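Cyclic UMP-AMP synthase (PDB 6E0K) joins UTP and ATP into the cyclic dinucleotide 3',3'-cUAMP, the second messenger of a CBASS antiphage defence system, using magnesium. Local coordinates at residues Tyr49-Asn54 against Leu170-Gly175; Ser88-Thr91 against Ser97-Glu100; Glu184-Thr189 against Leu218-Pro223; Thr234-Ile239 against Asp281-Trp286; Ala245-Phe250 against Asp258-Phe263. One frame throughout, in Å; residues are numbered along the deposited sequence.

Interaction 1: Tyr49-Asn54 against Leu170-Gly175; sequences YKNSTN and LHYENG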
# COMPACT_ATOMS: atom_id res chain seq x y z
N TYR A 49 -2.27 -6.09 4.93
CA TYR A 49 -3.26 -7.14 5.19
C TYR A 49 -4.13 -7.38 3.97
O TYR A 49 -4.41 -8.53 3.60
CB TYR A 49 -4.14 -6.77 6.39
CG TYR A 49 -3.48 -6.81 7.73
CD1 TYR A 49 -2.97 -7.99 8.26
CD2 TYR A 49 -3.42 -5.67 8.52
CE1 TYR A 49 -2.40 -8.02 9.53
CE2 TYR A 49 -2.84 -5.69 9.77
CZ TYR A 49 -2.35 -6.87 10.27
OH TYR A 49 -1.80 -6.86 11.53
N LYS A 50 -4.59 -6.30 3.32
CA LYS A 50 -5.41 -6.44 2.13
C LYS A 50 -4.67 -7.19 1.05
O LYS A 50 -5.25 -8.05 0.36
CB LYS A 50 -5.80 -5.06 1.62
CG LYS A 50 -6.54 -5.08 0.30
CD LYS A 50 -7.89 -5.73 0.42
CE LYS A 50 -8.67 -5.62 -0.87
NZ LYS A 50 -10.04 -6.18 -0.76
N ASN A 51 -3.39 -6.90 0.89
CA ASN A 51 -2.62 -7.43 -0.22
C ASN A 51 -1.91 -8.72 0.13
O ASN A 51 -1.12 -9.22 -0.68
CB ASN A 51 -1.63 -6.38 -0.71
CG ASN A 51 -2.32 -5.27 -1.49
OD1 ASN A 51 -2.56 -5.40 -2.68
ND2 ASN A 51 -2.69 -4.21 -0.79
N SER A 52 -2.22 -9.29 1.30
CA SER A 52 -1.64 -10.54 1.78
C SER A 52 -0.13 -10.48 1.85
O SER A 52 0.54 -11.50 1.71
CB SER A 52 -2.06 -11.73 0.90
OG SER A 52 -3.47 -11.86 0.87
N THR A 53 0.43 -9.30 2.11
CA THR A 53 1.87 -9.18 2.26
C THR A 53 2.28 -8.84 3.69
O THR A 53 3.44 -8.49 3.92
CB THR A 53 2.42 -8.12 1.30
OG1 THR A 53 1.77 -6.87 1.56
CG2 THR A 53 2.15 -8.52 -0.13
N ASN A 54 1.37 -8.97 4.65
CA ASN A 54 1.73 -8.72 6.05
C ASN A 54 2.65 -9.81 6.58
O ASN A 54 2.39 -11.01 6.40
CB ASN A 54 0.46 -8.62 6.91
CG ASN A 54 -0.40 -9.86 6.82
OD1 ASN A 54 -0.93 -10.20 5.75
ND2 ASN A 54 -0.57 -10.55 7.95
N LEU A 170 -6.75 -0.31 -7.44
CA LEU A 170 -5.94 -0.76 -8.56
C LEU A 170 -4.65 -1.41 -8.08
O LEU A 170 -4.19 -2.40 -8.67
CB LEU A 170 -5.60 0.40 -9.49
CG LEU A 170 -6.82 0.93 -10.24
CD1 LEU A 170 -6.40 2.11 -11.09
CD2 LEU A 170 -7.42 -0.16 -11.08
N HIS A 171 -4.05 -0.87 -7.01
CA HIS A 171 -2.91 -1.54 -6.39
C HIS A 171 -3.26 -2.99 -6.04
O HIS A 171 -2.52 -3.92 -6.37
CB HIS A 171 -2.47 -0.76 -5.14
CG HIS A 171 -1.30 -1.37 -4.43
ND1 HIS A 171 -0.01 -0.94 -4.62
CD2 HIS A 171 -1.23 -2.37 -3.52
CE1 HIS A 171 0.81 -1.65 -3.87
NE2 HIS A 171 0.10 -2.52 -3.18
N TYR A 172 -4.42 -3.19 -5.39
CA TYR A 172 -4.83 -4.54 -5.02
C TYR A 172 -5.09 -5.41 -6.24
O TYR A 172 -4.61 -6.55 -6.33
CB TYR A 172 -6.07 -4.48 -4.13
CG TYR A 172 -6.64 -5.85 -3.91
CD1 TYR A 172 -5.96 -6.76 -3.13
CD2 TYR A 172 -7.83 -6.24 -4.51
CE1 TYR A 172 -6.46 -8.03 -2.93
CE2 TYR A 172 -8.34 -7.51 -4.31
CZ TYR A 172 -7.64 -8.40 -3.53
OH TYR A 172 -8.12 -9.67 -3.31
N GLU A 173 -5.86 -4.89 -7.19
CA GLU A 173 -6.24 -5.64 -8.38
C GLU A 173 -5.02 -6.11 -9.15
O GLU A 173 -4.94 -7.27 -9.58
CB GLU A 173 -7.12 -4.73 -9.23
CG GLU A 173 -7.62 -5.26 -10.53
CD GLU A 173 -8.45 -4.20 -11.23
OE1 GLU A 173 -8.14 -3.85 -12.39
OE2 GLU A 173 -9.39 -3.70 -10.58
N ASN A 174 -4.05 -5.22 -9.34
CA ASN A 174 -2.88 -5.58 -10.15
C ASN A 174 -1.97 -6.55 -9.42
O ASN A 174 -1.36 -7.43 -10.05
CB ASN A 174 -2.14 -4.31 -10.55
CG ASN A 174 -2.94 -3.47 -11.52
OD1 ASN A 174 -3.79 -3.97 -12.25
ND2 ASN A 174 -2.67 -2.17 -11.52
N GLY A 175 -1.83 -6.39 -8.10
CA GLY A 175 -1.05 -7.35 -7.34
C GLY A 175 -1.68 -8.73 -7.33
O GLY A 175 -0.98 -9.75 -7.41
O HOH W 1 -9.63 -9.04 -0.61
O HOH W 2 -2.73 -7.39 -4.40

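Interaction 2: Ser88-Thr91 against Ser97-Glu100; sequences SDYT and SDVE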
# COMPACT_ATOMS: atom_id res chain seq x y z
N SER A 88 -21.48 18.97 -5.84
CA SER A 88 -21.93 18.42 -4.57
C SER A 88 -21.88 19.51 -3.51
O SER A 88 -20.85 20.17 -3.34
CB SER A 88 -21.03 17.27 -4.13
OG SER A 88 -21.32 16.90 -2.78
N ASP A 89 -22.98 19.68 -2.77
CA ASP A 89 -22.93 20.61 -1.66
C ASP A 89 -22.34 19.98 -0.41
O ASP A 89 -22.06 20.69 0.55
CB ASP A 89 -24.32 21.18 -1.37
CG ASP A 89 -25.33 20.12 -0.99
OD1 ASP A 89 -24.98 18.92 -0.90
OD2 ASP A 89 -26.51 20.49 -0.79
N TYR A 90 -22.12 18.67 -0.44
CA TYR A 90 -21.54 17.91 0.65
C TYR A 90 -20.05 17.76 0.35
O TYR A 90 -19.67 17.21 -0.69
CB TYR A 90 -22.23 16.56 0.74
CG TYR A 90 -21.90 15.67 1.91
CD1 TYR A 90 -22.27 16.01 3.20
CD2 TYR A 90 -21.29 14.44 1.70
CE1 TYR A 90 -22.03 15.14 4.26
CE2 TYR A 90 -21.03 13.58 2.74
CZ TYR A 90 -21.39 13.93 4.01
OH TYR A 90 -21.15 13.07 5.06
N THR A 91 -19.22 18.28 1.24
CA THR A 91 -17.79 18.38 0.98
C THR A 91 -17.02 17.25 1.66
O THR A 91 -17.53 16.55 2.53
CB THR A 91 -17.23 19.71 1.48
OG1 THR A 91 -17.37 19.75 2.90
CG2 THR A 91 -18.00 20.89 0.87
N SER A 97 -16.24 15.04 9.03
CA SER A 97 -16.88 15.29 10.32
C SER A 97 -17.93 14.23 10.63
O SER A 97 -18.09 13.82 11.79
CB SER A 97 -17.48 16.68 10.34
OG SER A 97 -16.44 17.65 10.36
N ASP A 98 -18.64 13.75 9.60
CA ASP A 98 -19.61 12.68 9.83
C ASP A 98 -18.93 11.38 10.20
O ASP A 98 -19.39 10.66 11.11
CB ASP A 98 -20.49 12.48 8.59
CG ASP A 98 -21.61 13.49 8.51
OD1 ASP A 98 -22.17 13.87 9.56
OD2 ASP A 98 -21.94 13.91 7.37
N VAL A 99 -17.84 11.02 9.50
CA VAL A 99 -17.12 9.79 9.83
C VAL A 99 -16.58 9.87 11.25
O VAL A 99 -16.71 8.91 12.03
CB VAL A 99 -16.00 9.52 8.82
CG1 VAL A 99 -15.19 8.31 9.26
CG2 VAL A 99 -16.56 9.29 7.42
N GLU A 100 -15.98 11.01 11.61
CA GLU A 100 -15.46 11.17 12.97
C GLU A 100 -16.57 11.01 14.01
O GLU A 100 -16.38 10.32 15.03
CB GLU A 100 -14.77 12.53 13.11
CG GLU A 100 -14.07 12.76 14.45
CD GLU A 100 -13.47 14.16 14.53
OE1 GLU A 100 -14.12 15.12 14.05
OE2 GLU A 100 -12.35 14.31 15.06

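Interaction 3: Glu184-Thr189 against Leu218-Pro223; sequences EWYKPT and LLYNVP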
# COMPACT_ATOMS: atom_id res chain seq x y z
N GLU A 184 1.09 -18.03 -7.90
CA GLU A 184 0.94 -17.66 -6.50
C GLU A 184 2.28 -17.49 -5.80
O GLU A 184 2.35 -17.54 -4.57
CB GLU A 184 0.03 -18.67 -5.77
CG GLU A 184 -1.35 -18.72 -6.42
CD GLU A 184 -2.29 -19.72 -5.79
OE1 GLU A 184 -2.09 -20.94 -5.98
OE2 GLU A 184 -3.24 -19.29 -5.11
N TRP A 185 3.34 -17.21 -6.55
CA TRP A 185 4.65 -16.95 -5.97
C TRP A 185 4.90 -15.48 -5.66
O TRP A 185 5.79 -15.18 -4.87
CB TRP A 185 5.76 -17.44 -6.90
CG TRP A 185 6.02 -18.92 -6.78
CD1 TRP A 185 5.35 -19.93 -7.42
CD2 TRP A 185 7.01 -19.54 -5.96
NE1 TRP A 185 5.88 -21.15 -7.05
CE2 TRP A 185 6.91 -20.93 -6.16
CE3 TRP A 185 7.99 -19.06 -5.09
CZ2 TRP A 185 7.73 -21.85 -5.51
CZ3 TRP A 185 8.82 -19.97 -4.45
CH2 TRP A 185 8.68 -21.35 -4.67
N TYR A 186 4.15 -14.57 -6.28
CA TYR A 186 4.45 -13.15 -6.12
C TYR A 186 4.32 -12.69 -4.67
O TYR A 186 5.23 -12.07 -4.12
CB TYR A 186 3.56 -12.32 -7.05
CG TYR A 186 3.74 -10.82 -6.93
CD1 TYR A 186 5.00 -10.24 -7.07
CD2 TYR A 186 2.65 -9.98 -6.70
CE1 TYR A 186 5.16 -8.87 -6.97
CE2 TYR A 186 2.80 -8.61 -6.60
CZ TYR A 186 4.08 -8.07 -6.73
OH TYR A 186 4.22 -6.70 -6.61
N LYS A 187 3.20 -13.00 -4.02
CA LYS A 187 3.02 -12.48 -2.66
C LYS A 187 3.97 -13.15 -1.67
O LYS A 187 4.55 -12.45 -0.83
CB LYS A 187 1.56 -12.62 -2.22
CG LYS A 187 0.60 -11.85 -3.11
CD LYS A 187 0.96 -10.39 -3.21
CE LYS A 187 -0.08 -9.64 -4.04
NZ LYS A 187 -1.45 -9.76 -3.45
N PRO A 188 4.17 -14.48 -1.70
CA PRO A 188 5.20 -15.05 -0.82
C PRO A 188 6.57 -14.45 -1.06
O PRO A 188 7.35 -14.32 -0.10
CB PRO A 188 5.19 -16.55 -1.17
CG PRO A 188 3.78 -16.79 -1.70
CD PRO A 188 3.42 -15.52 -2.42
N THR A 189 6.89 -14.08 -2.30
CA THR A 189 8.19 -13.49 -2.57
C THR A 189 8.31 -12.10 -1.94
O THR A 189 9.35 -11.76 -1.37
CB THR A 189 8.44 -13.44 -4.08
OG1 THR A 189 8.49 -14.78 -4.58
CG2 THR A 189 9.78 -12.76 -4.39
N LEU A 218 8.52 -2.05 -6.26
CA LEU A 218 9.75 -2.46 -6.92
C LEU A 218 9.61 -3.87 -7.49
O LEU A 218 9.93 -4.12 -8.66
CB LEU A 218 10.93 -2.39 -5.94
CG LEU A 218 12.30 -2.72 -6.52
CD1 LEU A 218 12.80 -1.55 -7.37
CD2 LEU A 218 13.30 -3.05 -5.41
N LEU A 219 9.10 -4.79 -6.67
CA LEU A 219 8.95 -6.17 -7.11
C LEU A 219 7.87 -6.33 -8.17
O LEU A 219 7.96 -7.24 -9.01
CB LEU A 219 8.64 -7.05 -5.89
CG LEU A 219 9.81 -7.10 -4.90
CD1 LEU A 219 9.38 -7.74 -3.57
CD2 LEU A 219 11.03 -7.83 -5.48
N TYR A 220 6.86 -5.46 -8.16
CA TYR A 220 5.82 -5.54 -9.18
C TYR A 220 6.40 -5.38 -10.58
O TYR A 220 5.87 -5.95 -11.54
CB TYR A 220 4.76 -4.46 -8.92
CG TYR A 220 3.64 -4.52 -9.92
CD1 TYR A 220 2.64 -5.47 -9.80
CD2 TYR A 220 3.60 -3.64 -10.99
CE1 TYR A 220 1.62 -5.55 -10.72
CE2 TYR A 220 2.58 -3.71 -11.92
CZ TYR A 220 1.60 -4.66 -11.77
OH TYR A 220 0.58 -4.73 -12.70
N ASN A 221 7.49 -4.64 -10.70
CA ASN A 221 8.09 -4.38 -12.01
C ASN A 221 8.94 -5.53 -12.53
O ASN A 221 9.37 -5.48 -13.70
CB ASN A 221 8.92 -3.11 -11.93
CG ASN A 221 8.07 -1.87 -12.00
OD1 ASN A 221 7.78 -1.39 -13.08
ND2 ASN A 221 7.62 -1.38 -10.84
N VAL A 222 9.17 -6.56 -11.73
CA VAL A 222 10.04 -7.67 -12.12
C VAL A 222 9.24 -8.63 -12.99
O VAL A 222 8.08 -8.94 -12.65
CB VAL A 222 10.56 -8.38 -10.87
CG1 VAL A 222 11.43 -9.58 -11.25
CG2 VAL A 222 11.35 -7.41 -10.00
N PRO A 223 9.80 -9.13 -14.10
CA PRO A 223 9.04 -10.05 -14.96
C PRO A 223 8.54 -11.27 -14.19
O PRO A 223 9.19 -11.75 -13.27
CB PRO A 223 10.07 -10.46 -16.03
CG PRO A 223 11.03 -9.31 -16.09
CD PRO A 223 11.13 -8.83 -14.66

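Interaction 4: Thr234-Ile239 against Asp281-Trp286; sequences TFCSVI and DLWTGW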
# COMPACT_ATOMS: atom_id res chain seq x y z
N THR A 234 14.17 -17.87 -6.79
CA THR A 234 13.44 -16.62 -6.90
C THR A 234 14.25 -15.47 -6.31
O THR A 234 14.36 -14.41 -6.93
CB THR A 234 12.08 -16.74 -6.21
OG1 THR A 234 11.29 -17.72 -6.89
CG2 THR A 234 11.36 -15.40 -6.25
N PHE A 235 14.83 -15.68 -5.13
CA PHE A 235 15.63 -14.63 -4.51
C PHE A 235 16.69 -14.13 -5.48
O PHE A 235 16.80 -12.93 -5.75
CB PHE A 235 16.27 -15.15 -3.21
CG PHE A 235 16.97 -14.09 -2.37
CD1 PHE A 235 18.18 -13.54 -2.78
CD2 PHE A 235 16.43 -13.68 -1.16
CE1 PHE A 235 18.83 -12.57 -2.02
CE2 PHE A 235 17.08 -12.72 -0.38
CZ PHE A 235 18.28 -12.17 -0.81
N CYS A 236 17.43 -15.05 -6.09
CA CYS A 236 18.55 -14.66 -6.95
C CYS A 236 18.07 -14.13 -8.29
O CYS A 236 18.62 -13.16 -8.81
CB CYS A 236 19.50 -15.84 -7.14
SG CYS A 236 20.38 -16.22 -5.63
N SER A 237 17.04 -14.76 -8.87
CA SER A 237 16.57 -14.31 -10.17
C SER A 237 15.98 -12.91 -10.08
O SER A 237 16.19 -12.08 -10.97
CB SER A 237 15.53 -15.28 -10.74
OG SER A 237 16.13 -16.53 -11.05
N VAL A 238 15.25 -12.62 -8.99
CA VAL A 238 14.67 -11.30 -8.82
C VAL A 238 15.76 -10.26 -8.62
O VAL A 238 15.78 -9.21 -9.29
CB VAL A 238 13.67 -11.30 -7.64
CG1 VAL A 238 13.34 -9.88 -7.22
CG2 VAL A 238 12.40 -12.09 -8.01
N ILE A 239 16.69 -10.52 -7.70
CA ILE A 239 17.70 -9.52 -7.36
C ILE A 239 18.64 -9.30 -8.54
O ILE A 239 19.02 -8.16 -8.84
CB ILE A 239 18.48 -9.91 -6.09
CG1 ILE A 239 17.56 -9.87 -4.86
CG2 ILE A 239 19.72 -9.01 -5.92
CD1 ILE A 239 16.99 -8.47 -4.53
N ASP A 281 24.64 -8.75 -0.07
CA ASP A 281 25.52 -9.04 1.06
C ASP A 281 24.93 -10.11 1.95
O ASP A 281 25.65 -10.97 2.46
CB ASP A 281 25.76 -7.78 1.90
CG ASP A 281 26.65 -6.77 1.23
OD1 ASP A 281 27.37 -7.12 0.26
OD2 ASP A 281 26.65 -5.61 1.70
N LEU A 282 23.61 -10.06 2.19
CA LEU A 282 22.94 -11.09 2.98
C LEU A 282 23.16 -12.46 2.36
O LEU A 282 23.52 -13.43 3.05
CB LEU A 282 21.45 -10.76 3.07
CG LEU A 282 20.54 -11.81 3.69
CD1 LEU A 282 20.84 -11.93 5.18
CD2 LEU A 282 19.09 -11.37 3.46
N TRP A 283 22.97 -12.55 1.05
CA TRP A 283 23.10 -13.80 0.33
C TRP A 283 24.54 -14.32 0.36
O TRP A 283 24.79 -15.47 0.75
CB TRP A 283 22.65 -13.60 -1.12
CG TRP A 283 22.63 -14.88 -1.89
CD1 TRP A 283 23.62 -15.38 -2.69
CD2 TRP A 283 21.57 -15.84 -1.91
NE1 TRP A 283 23.23 -16.58 -3.23
CE2 TRP A 283 21.98 -16.89 -2.75
CE3 TRP A 283 20.30 -15.90 -1.31
CZ2 TRP A 283 21.17 -18.00 -3.00
CZ3 TRP A 283 19.51 -17.00 -1.56
CH2 TRP A 283 19.94 -18.03 -2.40
N THR A 284 25.50 -13.48 -0.05
CA THR A 284 26.88 -13.94 -0.15
C THR A 284 27.50 -14.19 1.22
O THR A 284 28.37 -15.07 1.35
CB THR A 284 27.73 -12.93 -0.94
OG1 THR A 284 27.75 -11.68 -0.25
CG2 THR A 284 27.18 -12.72 -2.34
N GLY A 285 27.07 -13.45 2.24
CA GLY A 285 27.64 -13.62 3.57
C GLY A 285 27.14 -14.83 4.32
O GLY A 285 27.81 -15.27 5.26
N TRP A 286 26.00 -15.38 3.92
CA TRP A 286 25.41 -16.48 4.67
C TRP A 286 26.22 -17.75 4.44
O TRP A 286 26.47 -18.16 3.30
CB TRP A 286 23.95 -16.69 4.25
CG TRP A 286 23.12 -17.34 5.32
CD1 TRP A 286 23.19 -18.64 5.73
CD2 TRP A 286 22.10 -16.72 6.11
NE1 TRP A 286 22.27 -18.87 6.74
CE2 TRP A 286 21.58 -17.71 6.98
CE3 TRP A 286 21.57 -15.43 6.16
CZ2 TRP A 286 20.57 -17.44 7.90
CZ3 TRP A 286 20.56 -15.16 7.08
CH2 TRP A 286 20.07 -16.16 7.93

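Interaction 5: Ala245-Phe250 against Asp258-Phe263; sequences ADLSKF and DLFGEF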
# COMPACT_ATOMS: atom_id res chain seq x y z
N ALA A 245 18.50 -3.86 -14.36
CA ALA A 245 17.35 -3.20 -14.96
C ALA A 245 17.54 -1.69 -14.98
O ALA A 245 18.32 -1.11 -14.21
CB ALA A 245 16.07 -3.54 -14.20
N ASP A 246 16.81 -1.04 -15.89
CA ASP A 246 16.68 0.41 -15.90
C ASP A 246 15.50 0.75 -15.00
O ASP A 246 14.34 0.56 -15.39
CB ASP A 246 16.49 0.93 -17.32
CG ASP A 246 16.28 2.44 -17.38
OD1 ASP A 246 16.27 3.11 -16.33
OD2 ASP A 246 16.15 2.97 -18.51
N LEU A 247 15.79 1.23 -13.80
CA LEU A 247 14.75 1.50 -12.82
C LEU A 247 13.93 2.74 -13.15
O LEU A 247 12.84 2.89 -12.59
CB LEU A 247 15.38 1.69 -11.43
CG LEU A 247 16.31 0.60 -10.92
CD1 LEU A 247 16.85 1.01 -9.55
CD2 LEU A 247 15.57 -0.73 -10.83
N SER A 248 14.43 3.61 -14.03
CA SER A 248 13.94 4.98 -14.09
C SER A 248 12.47 5.06 -14.48
O SER A 248 11.77 5.97 -14.03
CB SER A 248 14.80 5.81 -15.06
OG SER A 248 14.60 5.40 -16.40
N LYS A 249 11.99 4.12 -15.29
CA LYS A 249 10.60 4.15 -15.74
C LYS A 249 9.70 3.18 -14.98
O LYS A 249 8.59 2.89 -15.43
CB LYS A 249 10.50 3.85 -17.24
CG LYS A 249 11.31 4.76 -18.16
CD LYS A 249 10.94 4.49 -19.62
CE LYS A 249 11.78 5.32 -20.58
NZ LYS A 249 11.13 5.43 -21.92
N PHE A 250 10.15 2.67 -13.82
CA PHE A 250 9.29 1.79 -13.04
C PHE A 250 8.02 2.52 -12.62
O PHE A 250 8.06 3.70 -12.25
CB PHE A 250 10.00 1.26 -11.79
CG PHE A 250 10.90 0.07 -12.04
CD1 PHE A 250 11.34 -0.24 -13.32
CD2 PHE A 250 11.29 -0.73 -10.98
CE1 PHE A 250 12.18 -1.33 -13.53
CE2 PHE A 250 12.12 -1.82 -11.18
CZ PHE A 250 12.56 -2.12 -12.46
N ASP A 258 4.57 7.10 -10.86
CA ASP A 258 5.97 6.71 -10.97
C ASP A 258 6.51 6.30 -9.61
O ASP A 258 6.23 6.94 -8.60
CB ASP A 258 6.82 7.85 -11.52
CG ASP A 258 6.59 8.10 -12.99
OD1 ASP A 258 6.00 7.23 -13.66
OD2 ASP A 258 7.03 9.16 -13.48
N LEU A 259 7.32 5.24 -9.61
CA LEU A 259 7.90 4.79 -8.35
C LEU A 259 9.02 5.72 -7.89
O LEU A 259 9.19 5.94 -6.68
CB LEU A 259 8.43 3.36 -8.50
CG LEU A 259 9.16 2.77 -7.28
CD1 LEU A 259 8.28 2.88 -6.03
CD2 LEU A 259 9.51 1.34 -7.56
N PHE A 260 9.79 6.28 -8.82
CA PHE A 260 10.97 7.06 -8.50
C PHE A 260 10.80 8.52 -8.90
O PHE A 260 10.30 8.82 -9.99
CB PHE A 260 12.21 6.48 -9.20
CG PHE A 260 12.50 5.08 -8.78
CD1 PHE A 260 12.88 4.81 -7.48
CD2 PHE A 260 12.39 4.02 -9.67
CE1 PHE A 260 13.13 3.53 -7.07
CE2 PHE A 260 12.64 2.73 -9.27
CZ PHE A 260 13.02 2.48 -7.97
N GLY A 261 11.23 9.41 -8.02
CA GLY A 261 11.10 10.83 -8.29
C GLY A 261 11.51 11.64 -7.08
O GLY A 261 12.03 11.10 -6.10
N GLU A 262 11.27 12.94 -7.16
CA GLU A 262 11.75 13.88 -6.15
C GLU A 262 10.78 14.10 -5.00
O GLU A 262 11.18 14.67 -3.98
CB GLU A 262 12.08 15.22 -6.80
CG GLU A 262 13.34 15.16 -7.63
CD GLU A 262 14.44 14.41 -6.91
OE1 GLU A 262 14.80 14.81 -5.78
OE2 GLU A 262 14.94 13.41 -7.47
N PHE A 263 9.53 13.67 -5.14
CA PHE A 263 8.57 13.88 -4.06
C PHE A 263 8.73 12.81 -2.98
O PHE A 263 9.21 11.71 -3.26
CB PHE A 263 7.15 13.86 -4.62
CG PHE A 263 6.85 15.02 -5.53
CD1 PHE A 263 6.42 16.23 -5.01
CD2 PHE A 263 7.00 14.89 -6.90
CE1 PHE A 263 6.14 17.30 -5.85
CE2 PHE A 263 6.72 15.96 -7.74
CZ PHE A 263 6.29 17.16 -7.21
O HOH W 3 9.74 5.72 -11.67
O HOH W 4 11.90 8.01 -12.51
O HOH W 5 7.15 6.01 -15.95

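Interaction 1: Tyr49-Asn54 against Leu170-Gly175
Lys50 lays the end of its side chain over one face of the Tyr172 ring. CE sits above the ring centre, 3.6 Å from the centroid, in a CH-pi contact. NZ follows as a cation-pi partner, 4.2 Å from the same centroid and 13° off the ring normal. The lysine chain bends at chi2 (66°) and crosses the tyrosine at about a right angle. A water accepts from Lys50 NZ and also bonds Tyr172 OH, so both polar ends share it.

Asn51 touches the second helix by van der Waals contact and through a water. Its OD1 lies at the edge of the His171 ring, 3.4 Å from CD2, with amide and ring planes 88° apart. OD1 also accepts from a second water at 2.6 Å, and that water donates to Tyr172 O. Asn51 ND2 is taken up by Gly47 O, and His171 NE2 pairs with Glu216, which also binds Thr53 OG1.

Ser52, with positive phi, is the C-prime residue of a Schellman motif that ends helix 47-50. This short helix carries the Gly-Ser signature of the nucleotidyltransferase fold, where Gly47 and Ser48 bind ATP, and the contact sets it against helix 168-181.

Interaction 2: Ser88-Thr91 against Ser97-Glu100
Tyr90 meets Asp98 with the hydroxyl end of its ring, and the touch is confined to this pair. Tyr90 OH donates to Asp98 OD2 at 2.6 Å, a short bond between two buried groups. OD2 receives it on the anti lone pair, the one that faces away from the other carboxylate oxygen. The acceptor lies at the edge of the ring and near its plane, 3.3 Å from Tyr90 CE1. Ring and carboxylate are nearly coplanar, with 23° between their planes. Tyr90 reaches across because its CG is turned anti to the backbone N (chi1 -173°), which sends the ring out from the loop toward the helix.

Asp98 OD1 is engaged as well. It forms a salt bridge with Arg101, one turn on in the same helix, and accepts from Tyr34 OH. Both carboxylate oxygens are therefore held, which should fix the rotation of the group and probably favours its charged form.

The loop has a bond of its own: Ser88 OG donates to Tyr90 O at 2.7 Å. Thr91 is the N-cap of helix 92-107, with OG1 accepting from Asp94 N. The tyrosine thus ties the loop that leads into this helix back onto the helix itself. Next to the pair, Tyr90 also touches Leu67 of strand 61-68, while Val99 packs on that strand at Val65 and on Leu119 of strand 119-122.

Interaction 3: Glu184-Thr189 against Leu218-Pro223
Tyr186 carries this contact, near the beginning of helix 186-202, where it packs on helix 212-220 in the helical part of this CD-NTase. Just before it, Trp185 offers its carbonyl to the helix. Trp185 O accepts from Thr189 N and from Thr189 OG1, and the two donors come from opposite faces of the carbonyl plane.

Tyr186 has CG anti to its own N (chi1 177°), and this points the ring across at Leu219 and Tyr220. Its CE1 lies 4.1 Å from Leu219 CB and 3.8 Å from Leu219 O. The phenol end passes on to Tyr220, where the two side chains run at a slant to each other. The hydroxyl donates to Gln253 OE1, not to the nearby Tyr220 N. Lys178 makes cation-pi contacts with both tyrosine rings, and Phe227 meets the Tyr186 ring edge-to-face.

Lys187 turns elsewhere and bonds Asn51 O with NZ, while Thr189, about one turn on from Tyr186, faces the other helix and packs on Thr234. The tightest spot is at the phenol oxygen: Tyr186 OH lies 3.2 Å from Tyr220 CA and 3.3 Å from Tyr220 CB, at the edge of the Tyr220 ring.

Interaction 4: Thr234-Ile239 against Asp281-Trp286
A sulfur-aromatic contact and a slid aromatic pair join two helices of the C-terminal helical part, and Trp283 takes part in both. Cys236 SG lies over one face of its indole, 3.6 Å from the centroid of the six-membered ring and 25° off the normal. The sulfur is displaced toward the rim, with CZ2 of Trp283 nearest at 3.3 Å.

Phe235, one residue earlier, takes the other end of the same ring. Its plane is 24° from that of the indole, but the two rings are slid apart and barely overlap, with centroids 5.0 Å from each other. Trp283 CE3 sits over a face of the phenylalanine near its rim, 3.5 Å from Phe235 CD1. Both residues hold CG anti to the backbone N, and the two side chains pass each other in opposite directions. Leu282 adds a looser apolar touch, with CD2 4.4 Å from Phe235 CZ.

Other helices close round the pair. Leu8 of helix 5-11 packs on both Phe235 and Trp283, and Phe193 of helix 186-202 meets the Phe235 ring. The axes of segments 234-239 and 281-285 approach to 11.9 Å at 136°, so they lie closer to antiparallel than to parallel. Sulfur-aromatic and offset aromatic contacts thus join helices 231-244 and 269-285 in a partly exposed region of the C-terminal helical part, with helix 5-11 alongside.

Interaction 5: Ala245-Phe250 against Asp258-Phe263
Phe260 places the CE2 corner of its ring between Leu247 and Phe250. CE2 lies 3.6 Å from Leu247 CB and 3.9 Å from Phe250 CB. The two phenylalanine side chains lie side by side and point the same way. Leu259 CG covers a face of the Phe260 ring, while Leu247 CA stands over a face of Phe250. Leu218 of helix 212-220 touches both rings.

Both segments belong to the long irregular connection between helices 231-244 and 269-285, which folds back on itself here. The backbones join where Leu259 N donates to Phe250 O at 3.1 Å. The N-H...O angle is 178°, though the donor stands above the carbonyl plane. At the ring's edge, Phe260 CD2 lies 3.2 Å from Leu247 O.

Farther out, one water bridges Phe250 O and Phe260 N. Asp246 OD1 forms an Asx turn, accepting from Ser248 N at 3.0 Å and from Ser248 OG on the same face. At the rim, Asp258 OD1 pairs with Arg251 and accepts a hydrogen bond from another water at 2.8 Å.

From the N terminus, interaction 1 opens first and closes the longest loop, bringing helix 47-50 of the nucleotidyltransferase domain to helix 168-181. Interaction 2 is nested inside that loop and ties helix 92-107, at 97-100, to the loop that leads into it. Its centre lies about 28 Å from that of interaction 1. Interaction 3 follows in series and joins helices 186-202 and 212-220. It touches interaction 1 through Lys187 and interaction 4 through Thr189 and Thr234. Interaction 4 brings helices 231-244 and 269-285 together, and interaction 5 is nested inside its loop. Interactions 3 and 5 meet at Asn221 and Phe250. Interaction 2 stands apart from the others.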